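Local coordinates for protein monosaccharide-transporting ATPase (Actinobacillus succinogenes, PDB 5DTE) that binds D-allose between its two lobes and probably serves as the periplasmic sugar receptor of an ABC transporter, at residues V136-G141 with V168-Q173; Y143-N148 with S247-I252; P272-A277 with Y296-V301. All blocks are in the same frame, centred on the assembly; numbering follows the deposited sequence.

How the contacts relate
Contacts 1 and 2 share helix 138-152, lie about 11 Å apart between centres, and alternate along the chain, so that 136-141, 143-148, 168-173 and 247-252 follow in that order; both bring a pocket residue, Asn170 or Asp250, to D-allose. Contact 3 comes later in the chain, with its centre about 14 Å from contact 1 and 15 Å from contact 2, and joins helix 272-287 to the edge strand 295-297 of the six-stranded sheet. Contact 1 touches both others: Tyr249 packs near Val136 and Asn138, and Tyr297 and Val298 lie against Val136. Contacts 1 and 2 border the sugar cleft, and contact 3 lies by a chain crossing between the lobes.

Contact 1 of 3, residues V136-G141 with V168-Q173; sequences VDNFNG and VDNGEQ. With ALL (beta-D-allopyranose), chain E.
Phe139 and Gln173 form the outer half of this contact, and Asn138 and Asn170 the inner half beside the sugar. Van der Waals contacts and one CA-H...O contact hold the outer half. There the backbones come close, with Phe139 CA 4.5 Å from Gln173 CA, and the carbonyl oxygen of Gln173 receives the CA-H...O contact from Phe139 CA at 3.3 Å. The Gln173 chain is bent at its second torsion (chi2 -54°), which folds OE1 back to within 3.4 Å of Phe139 CB; the ring and the amide are turned well out of parallel. Further in, Asn138 CB meets Gln173 CB at 3.8 Å.

Asn138 OD1 and Asn170 ND2 have their partners outside the two segments. Asn138 ND2 sits over the face of the Asn170 amide, 3.0 Å from its CG, the planes 45° apart; the two amides do not bond. Asn138 OD1 accepts from Arg174 and probably also bonds to Tyr249, while Asn170 ND2 donates to the carbonyl of Asp116. That bond would steady the Asn170 amide beside the ligand, with ND2 3.3 Å from O1 of D-allose. Arg174 and Asp116 themselves bind the sugar, so both asparagines adjoin groups that hold it.

A third interaction lies within one segment: Asp137 is the N-cap of helix 138-152, its OD1 taking a weak but nearly straight bond from Asn140 N (3.4 Å).

Each segment runs into the first turn of its helix. Residues 136-137 are one of the crossings between lobes, leading from strand 132-135 of the six-stranded sheet into helix 138-152, which packs by Ala146 on Phe221 of the four-stranded sheet. Helix 169-182 follows strand 157-163 of that second sheet, and the two helix starts line the cleft, as in two-lobed periplasmic binding proteins.

Contact 2 of 3, residues Y143-N148 with S247-I252; sequences YLEAKN and SGYDGI. With ALL (beta-D-allopyranose), chain E.
Glu145, on helix 138-152, and Ser247, at the end of strand 245-247, mark the nearest backbone approach, with Glu145 CA 6.8 Å from Ser247 CA. Glu145 carries the contact. Its chain leaves anti to the backbone N (chi1 172°) and runs on extended, which lays the carboxylate along Ser247, Gly248 and Tyr249. Ser247 OG donates at 3.0 Å to Glu145 OE2, which accepts with its anti lone pair, the one away from OE1. The other oxygen, OE1, lies at the edge of the Tyr249 ring, in its plane, 3.1 Å from CD1. The carboxylate is also modelled very near the carbonyl of Gly248, an acceptor like itself; that closeness is doubtful. Farther along the loop, Asp250 grips D-allose with both oxygens, O3 bonding to OD1 at 2.6 Å and O4 to OD2, modelled too short for its length to be trusted. Asp225 holds Ile252 N, where the next helix begins. A buried carboxylate thus takes a hydroxyl donor on one oxygen and meets an aromatic edge with the other; its burial could shift its ionisation, while the neighbouring loop delivers a two-pronged carboxylate to the sugar.

Contact 3 of 3, residues P272-A277 with Y296-V301; sequences PKKQVA and YYVDPV
Lys274 leaves its helix with CG opposite the backbone N (chi1 -180°) and stays extended until the last torsion, where a turn (chi4 64°) swings NZ round to the hydroxyl of Tyr296. The tyrosine also holds its ring anti to the backbone N (chi1 173°), and the two side chains meet at about a right angle. NZ gives a weak hydrogen bond to Tyr296 OH at 3.2 Å. The stem of the lysine does the apolar work: Val298 CG2 packs along it, 3.6 Å from Lys274 CG and equally near CD and CE. Deeper in, Gln275 CG reaches the same methyl at 4.2 Å. The amide of Gln275 turns elsewhere, with NE2 bonded to the carbonyl of Gln270, a pocket residue, and the side chain stops about 7 Å from D-allose. Val298 is buried, also touching Leu271, whereas Lys274 is exposed to solvent.

Tyr296 and Val298 bond by backbone to Gly135, where strand 295-297 runs parallel to strand 132-135. Past Pro300 the chain goes on to strand 301-303, which runs antiparallel to 267-269. This crossing from one sheet to another strand pair, packed against the first turn of helix 272-287, is consistent with the interlobe hinge of sugar-binding periplasmic proteins of the type I fold.

Contact 1 of 3, residues V136-G141 with V168-Q173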
# COMPACT_ATOMS: atom_id res chain seq x y z
N VAL A 136 5.07 -5.98 -1.33
CA VAL A 136 4.18 -7.15 -1.41
C VAL A 136 3.62 -7.30 -2.84
O VAL A 136 3.68 -6.37 -3.65
CB VAL A 136 2.97 -7.09 -0.43
CG1 VAL A 136 3.39 -7.43 0.99
CG2 VAL A 136 2.24 -5.74 -0.48
N ASP A 137 3.12 -8.49 -3.15
CA ASP A 137 2.34 -8.69 -4.36
C ASP A 137 0.97 -8.08 -4.13
O ASP A 137 0.15 -8.65 -3.42
CB ASP A 137 2.23 -10.18 -4.71
CG ASP A 137 2.08 -10.43 -6.19
OD1 ASP A 137 1.34 -9.68 -6.85
OD2 ASP A 137 2.70 -11.39 -6.71
N ASN A 138 0.73 -6.89 -4.68
CA ASN A 138 -0.54 -6.22 -4.44
C ASN A 138 -1.63 -6.85 -5.28
O ASN A 138 -2.81 -6.80 -4.92
CB ASN A 138 -0.43 -4.71 -4.71
CG ASN A 138 0.47 -3.99 -3.71
OD1 ASN A 138 0.34 -4.15 -2.50
ND2 ASN A 138 1.40 -3.21 -4.23
N PHE A 139 -1.24 -7.49 -6.37
CA PHE A 139 -2.20 -8.22 -7.21
C PHE A 139 -2.78 -9.37 -6.42
O PHE A 139 -4.01 -9.51 -6.30
CB PHE A 139 -1.54 -8.74 -8.48
CG PHE A 139 -2.46 -9.55 -9.36
CD1 PHE A 139 -3.22 -8.94 -10.35
CD2 PHE A 139 -2.52 -10.94 -9.22
CE1 PHE A 139 -4.04 -9.69 -11.18
CE2 PHE A 139 -3.34 -11.70 -10.05
CZ PHE A 139 -4.10 -11.08 -11.02
N ASN A 140 -1.86 -10.18 -5.90
CA ASN A 140 -2.20 -11.30 -5.04
C ASN A 140 -2.98 -10.87 -3.78
O ASN A 140 -3.97 -11.51 -3.39
CB ASN A 140 -0.92 -12.02 -4.65
CG ASN A 140 -1.14 -13.49 -4.42
OD1 ASN A 140 -0.89 -14.00 -3.33
ND2 ASN A 140 -1.64 -14.19 -5.45
N GLY A 141 -2.51 -9.78 -3.15
CA GLY A 141 -3.16 -9.23 -1.98
C GLY A 141 -4.63 -8.93 -2.23
O GLY A 141 -5.47 -9.31 -1.41
N VAL A 168 -1.21 4.81 -10.06
CA VAL A 168 -0.28 4.13 -9.16
C VAL A 168 -0.41 2.62 -9.22
O VAL A 168 -1.50 2.07 -9.09
CB VAL A 168 -0.47 4.57 -7.69
CG1 VAL A 168 -0.03 3.46 -6.73
CG2 VAL A 168 0.30 5.85 -7.41
N ASP A 169 0.73 1.96 -9.42
CA ASP A 169 0.77 0.52 -9.60
C ASP A 169 0.06 -0.25 -8.50
O ASP A 169 -0.74 -1.14 -8.79
CB ASP A 169 2.22 0.05 -9.69
CG ASP A 169 2.34 -1.33 -10.27
OD1 ASP A 169 2.19 -1.46 -11.50
OD2 ASP A 169 2.60 -2.29 -9.50
N ASN A 170 0.34 0.08 -7.25
CA ASN A 170 -0.22 -0.67 -6.13
C ASN A 170 -1.74 -0.67 -6.16
O ASN A 170 -2.38 -1.68 -5.86
CB ASN A 170 0.28 -0.11 -4.80
CG ASN A 170 1.77 -0.26 -4.64
OD1 ASN A 170 2.52 -0.28 -5.62
ND2 ASN A 170 2.22 -0.36 -3.40
N GLY A 171 -2.32 0.46 -6.54
CA GLY A 171 -3.77 0.56 -6.62
C GLY A 171 -4.36 -0.30 -7.71
O GLY A 171 -5.23 -1.12 -7.44
N GLU A 172 -3.89 -0.10 -8.94
CA GLU A 172 -4.32 -0.88 -10.10
C GLU A 172 -4.07 -2.37 -9.91
O GLU A 172 -4.95 -3.18 -10.19
CB GLU A 172 -3.61 -0.39 -11.39
CG GLU A 172 -3.70 1.15 -11.66
CD GLU A 172 -5.00 1.62 -12.36
OE1 GLU A 172 -5.78 0.77 -12.85
OE2 GLU A 172 -5.23 2.85 -12.43
N GLN A 173 -2.89 -2.75 -9.40
CA GLN A 173 -2.60 -4.16 -9.09
C GLN A 173 -3.68 -4.79 -8.19
O GLN A 173 -4.17 -5.89 -8.48
CB GLN A 173 -1.23 -4.31 -8.43
CG GLN A 173 -0.03 -4.14 -9.35
CD GLN A 173 -0.06 -5.05 -10.57
OE1 GLN A 173 -0.27 -6.25 -10.45
NE2 GLN A 173 0.15 -4.46 -11.74
C1 ALL E . 0.01 2.37 -1.17
C2 ALL E . 0.41 1.59 0.07
C3 ALL E . -0.60 1.68 1.15
C4 ALL E . -1.07 3.08 1.39
C5 ALL E . -1.60 3.63 0.08
C6 ALL E . -2.27 4.96 0.21
O1 ALL E . 1.05 2.47 -2.06
O2 ALL E . 0.53 0.20 -0.32
O3 ALL E . -1.77 0.89 0.76
O4 ALL E . -2.09 3.10 2.39
O5 ALL E . -0.46 3.75 -0.83
O6 ALL E . -1.30 5.96 0.45

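Contact 2 of 3, residues Y143-N148 with S247-I252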
# COMPACT_ATOMS: atom_id res chain seq x y z
N TYR A 143 -6.45 -10.13 -4.89
CA TYR A 143 -7.06 -11.42 -5.18
C TYR A 143 -7.46 -12.10 -3.88
O TYR A 143 -8.61 -12.47 -3.70
CB TYR A 143 -6.11 -12.32 -5.96
CG TYR A 143 -6.65 -13.72 -6.21
CD1 TYR A 143 -7.53 -13.98 -7.26
CD2 TYR A 143 -6.28 -14.79 -5.39
CE1 TYR A 143 -8.02 -15.25 -7.49
CE2 TYR A 143 -6.77 -16.07 -5.61
CZ TYR A 143 -7.63 -16.29 -6.67
OH TYR A 143 -8.12 -17.56 -6.90
N LEU A 144 -6.51 -12.26 -2.97
CA LEU A 144 -6.83 -12.86 -1.68
C LEU A 144 -7.94 -12.09 -0.95
O LEU A 144 -8.79 -12.70 -0.32
CB LEU A 144 -5.59 -12.95 -0.80
CG LEU A 144 -4.56 -14.06 -1.04
CD1 LEU A 144 -3.19 -13.69 -0.46
CD2 LEU A 144 -5.03 -15.38 -0.46
N GLU A 145 -7.94 -10.76 -1.06
CA GLU A 145 -8.89 -9.92 -0.32
C GLU A 145 -10.28 -9.96 -0.95
O GLU A 145 -11.28 -9.96 -0.25
CB GLU A 145 -8.40 -8.47 -0.25
CG GLU A 145 -9.44 -7.48 0.34
CD GLU A 145 -9.14 -6.00 0.06
OE1 GLU A 145 -7.96 -5.61 -0.06
OE2 GLU A 145 -10.10 -5.22 -0.02
N ALA A 146 -10.34 -9.97 -2.28
CA ALA A 146 -11.63 -10.03 -2.95
C ALA A 146 -12.26 -11.39 -2.71
O ALA A 146 -13.45 -11.51 -2.40
CB ALA A 146 -11.48 -9.77 -4.43
N LYS A 147 -11.43 -12.41 -2.82
CA LYS A 147 -11.86 -13.80 -2.71
C LYS A 147 -12.53 -14.05 -1.38
O LYS A 147 -13.51 -14.79 -1.31
CB LYS A 147 -10.68 -14.75 -2.89
CG LYS A 147 -11.09 -16.14 -3.33
CD LYS A 147 -9.95 -16.88 -4.02
CE LYS A 147 -10.35 -18.31 -4.34
NZ LYS A 147 -11.79 -18.40 -4.69
N ASN A 148 -12.03 -13.41 -0.33
CA ASN A 148 -12.55 -13.59 1.01
C ASN A 148 -13.93 -12.97 1.17
O ASN A 148 -14.82 -13.55 1.79
CB ASN A 148 -11.57 -13.00 2.02
CG ASN A 148 -11.92 -13.33 3.46
OD1 ASN A 148 -12.52 -12.51 4.16
ND2 ASN A 148 -11.54 -14.52 3.91
N SER A 247 -14.34 -4.86 2.44
CA SER A 247 -12.96 -5.31 2.63
C SER A 247 -11.98 -4.16 2.38
O SER A 247 -12.20 -3.31 1.50
CB SER A 247 -12.64 -6.49 1.70
OG SER A 247 -12.93 -6.16 0.36
N GLY A 248 -10.89 -4.13 3.15
CA GLY A 248 -9.88 -3.10 3.02
C GLY A 248 -8.50 -3.67 2.81
O GLY A 248 -8.33 -4.87 2.59
N TYR A 249 -7.49 -2.81 2.91
CA TYR A 249 -6.12 -3.20 2.57
C TYR A 249 -5.10 -2.30 3.24
O TYR A 249 -5.10 -1.11 2.98
CB TYR A 249 -5.91 -3.14 1.06
CG TYR A 249 -4.72 -3.91 0.56
CD1 TYR A 249 -4.88 -5.12 -0.12
CD2 TYR A 249 -3.43 -3.44 0.76
CE1 TYR A 249 -3.79 -5.84 -0.59
CE2 TYR A 249 -2.32 -4.16 0.30
CZ TYR A 249 -2.51 -5.35 -0.38
OH TYR A 249 -1.43 -6.07 -0.85
N ASP A 250 -4.27 -2.90 4.12
CA ASP A 250 -3.07 -2.34 4.77
C ASP A 250 -2.91 -2.93 6.18
O ASP A 250 -1.79 -3.20 6.64
CB ASP A 250 -3.09 -0.80 4.89
CG ASP A 250 -2.69 -0.11 3.59
OD1 ASP A 250 -2.31 -0.80 2.64
OD2 ASP A 250 -2.79 1.13 3.53
N GLY A 251 -4.04 -3.09 6.87
CA GLY A 251 -4.04 -3.61 8.23
C GLY A 251 -3.80 -2.60 9.34
O GLY A 251 -3.27 -2.97 10.39
N ILE A 252 -4.20 -1.35 9.14
CA ILE A 252 -4.00 -0.31 10.16
C ILE A 252 -4.82 -0.70 11.40
O ILE A 252 -5.77 -1.47 11.30
CB ILE A 252 -4.38 1.14 9.65
CG1 ILE A 252 -5.86 1.28 9.31
CG2 ILE A 252 -3.57 1.54 8.43
CD1 ILE A 252 -6.19 2.59 8.65
C1 ALL E . 0.01 2.37 -1.17
C2 ALL E . 0.41 1.59 0.07
C3 ALL E . -0.60 1.68 1.15
C4 ALL E . -1.07 3.08 1.39
C5 ALL E . -1.60 3.63 0.08
C6 ALL E . -2.27 4.96 0.21
O1 ALL E . 1.05 2.47 -2.06
O2 ALL E . 0.53 0.20 -0.32
O3 ALL E . -1.77 0.89 0.76
O4 ALL E . -2.09 3.10 2.39
O5 ALL E . -0.46 3.75 -0.83
O6 ALL E . -1.30 5.96 0.45

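Contact 3 of 3, residues P272-A277 with Y296-V301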
# COMPACT_ATOMS: atom_id res chain seq x y z
N PRO A 272 3.76 -3.51 7.39
CA PRO A 272 4.52 -2.33 6.99
C PRO A 272 5.80 -2.14 7.81
O PRO A 272 6.71 -1.45 7.37
CB PRO A 272 3.54 -1.18 7.22
CG PRO A 272 2.66 -1.67 8.32
CD PRO A 272 2.55 -3.15 8.16
N LYS A 273 5.85 -2.74 9.00
CA LYS A 273 7.05 -2.64 9.83
C LYS A 273 8.10 -3.63 9.36
O LYS A 273 9.27 -3.29 9.32
CB LYS A 273 6.73 -2.89 11.30
CG LYS A 273 5.54 -2.09 11.80
CD LYS A 273 5.82 -1.43 13.12
CE LYS A 273 4.62 -0.68 13.64
NZ LYS A 273 4.91 -0.06 14.96
N LYS A 274 7.66 -4.84 9.00
CA LYS A 274 8.56 -5.87 8.47
C LYS A 274 9.16 -5.44 7.13
O LYS A 274 10.35 -5.63 6.86
CB LYS A 274 7.82 -7.19 8.31
CG LYS A 274 8.68 -8.34 7.76
CD LYS A 274 7.88 -9.66 7.69
CE LYS A 274 8.56 -10.77 6.86
NZ LYS A 274 9.84 -11.24 7.41
N GLN A 275 8.31 -4.86 6.28
CA GLN A 275 8.76 -4.28 5.02
C GLN A 275 9.93 -3.31 5.22
O GLN A 275 11.05 -3.56 4.77
CB GLN A 275 7.63 -3.54 4.33
CG GLN A 275 6.62 -4.42 3.65
CD GLN A 275 5.76 -3.64 2.66
OE1 GLN A 275 6.16 -2.59 2.15
NE2 GLN A 275 4.57 -4.15 2.39
N VAL A 276 9.66 -2.21 5.90
CA VAL A 276 10.67 -1.18 6.09
C VAL A 276 11.83 -1.70 6.94
O VAL A 276 12.93 -1.18 6.88
CB VAL A 276 10.07 0.08 6.72
CG1 VAL A 276 9.55 -0.21 8.12
CG2 VAL A 276 11.07 1.23 6.71
N ALA A 277 11.59 -2.75 7.72
CA ALA A 277 12.68 -3.39 8.43
C ALA A 277 13.58 -4.08 7.43
O ALA A 277 14.79 -3.89 7.47
CB ALA A 277 12.18 -4.37 9.46
N TYR A 296 11.82 -8.39 -3.04
CA TYR A 296 11.49 -9.11 -1.82
C TYR A 296 10.04 -8.74 -1.47
O TYR A 296 9.71 -7.57 -1.22
CB TYR A 296 12.48 -8.79 -0.68
CG TYR A 296 12.14 -9.34 0.69
CD1 TYR A 296 12.83 -10.43 1.23
CD2 TYR A 296 11.12 -8.76 1.46
CE1 TYR A 296 12.50 -10.93 2.50
CE2 TYR A 296 10.79 -9.25 2.71
CZ TYR A 296 11.48 -10.32 3.23
OH TYR A 296 11.13 -10.77 4.49
N TYR A 297 9.20 -9.77 -1.51
CA TYR A 297 7.79 -9.70 -1.18
C TYR A 297 7.55 -10.30 0.21
O TYR A 297 7.68 -11.51 0.38
CB TYR A 297 6.94 -10.48 -2.19
CG TYR A 297 6.72 -9.84 -3.55
CD1 TYR A 297 6.45 -8.49 -3.67
CD2 TYR A 297 6.75 -10.61 -4.71
CE1 TYR A 297 6.24 -7.90 -4.91
CE2 TYR A 297 6.55 -10.04 -5.96
CZ TYR A 297 6.29 -8.68 -6.05
OH TYR A 297 6.06 -8.10 -7.28
N VAL A 298 7.20 -9.45 1.18
CA VAL A 298 6.72 -9.91 2.47
C VAL A 298 5.44 -10.70 2.22
O VAL A 298 4.74 -10.46 1.22
CB VAL A 298 6.48 -8.71 3.44
CG1 VAL A 298 5.28 -8.93 4.33
CG2 VAL A 298 7.70 -8.47 4.28
N ASP A 299 5.14 -11.68 3.08
CA ASP A 299 3.92 -12.46 2.92
C ASP A 299 2.76 -11.92 3.76
O ASP A 299 2.75 -12.05 4.98
CB ASP A 299 4.19 -13.94 3.24
CG ASP A 299 5.10 -14.58 2.21
OD1 ASP A 299 4.92 -14.29 1.00
OD2 ASP A 299 5.99 -15.37 2.59
N PRO A 300 1.76 -11.33 3.08
CA PRO A 300 0.64 -10.63 3.72
C PRO A 300 -0.24 -11.57 4.52
O PRO A 300 -0.23 -12.77 4.27
CB PRO A 300 -0.13 -10.06 2.53
CG PRO A 300 0.17 -11.01 1.42
CD PRO A 300 1.59 -11.41 1.62
N VAL A 301 -0.99 -11.03 5.48
CA VAL A 301 -1.94 -11.83 6.25
C VAL A 301 -3.34 -11.38 5.88
O VAL A 301 -3.59 -10.19 5.75
CB VAL A 301 -1.77 -11.67 7.78
CG1 VAL A 301 -2.40 -12.83 8.50
CG2 VAL A 301 -0.30 -11.56 8.16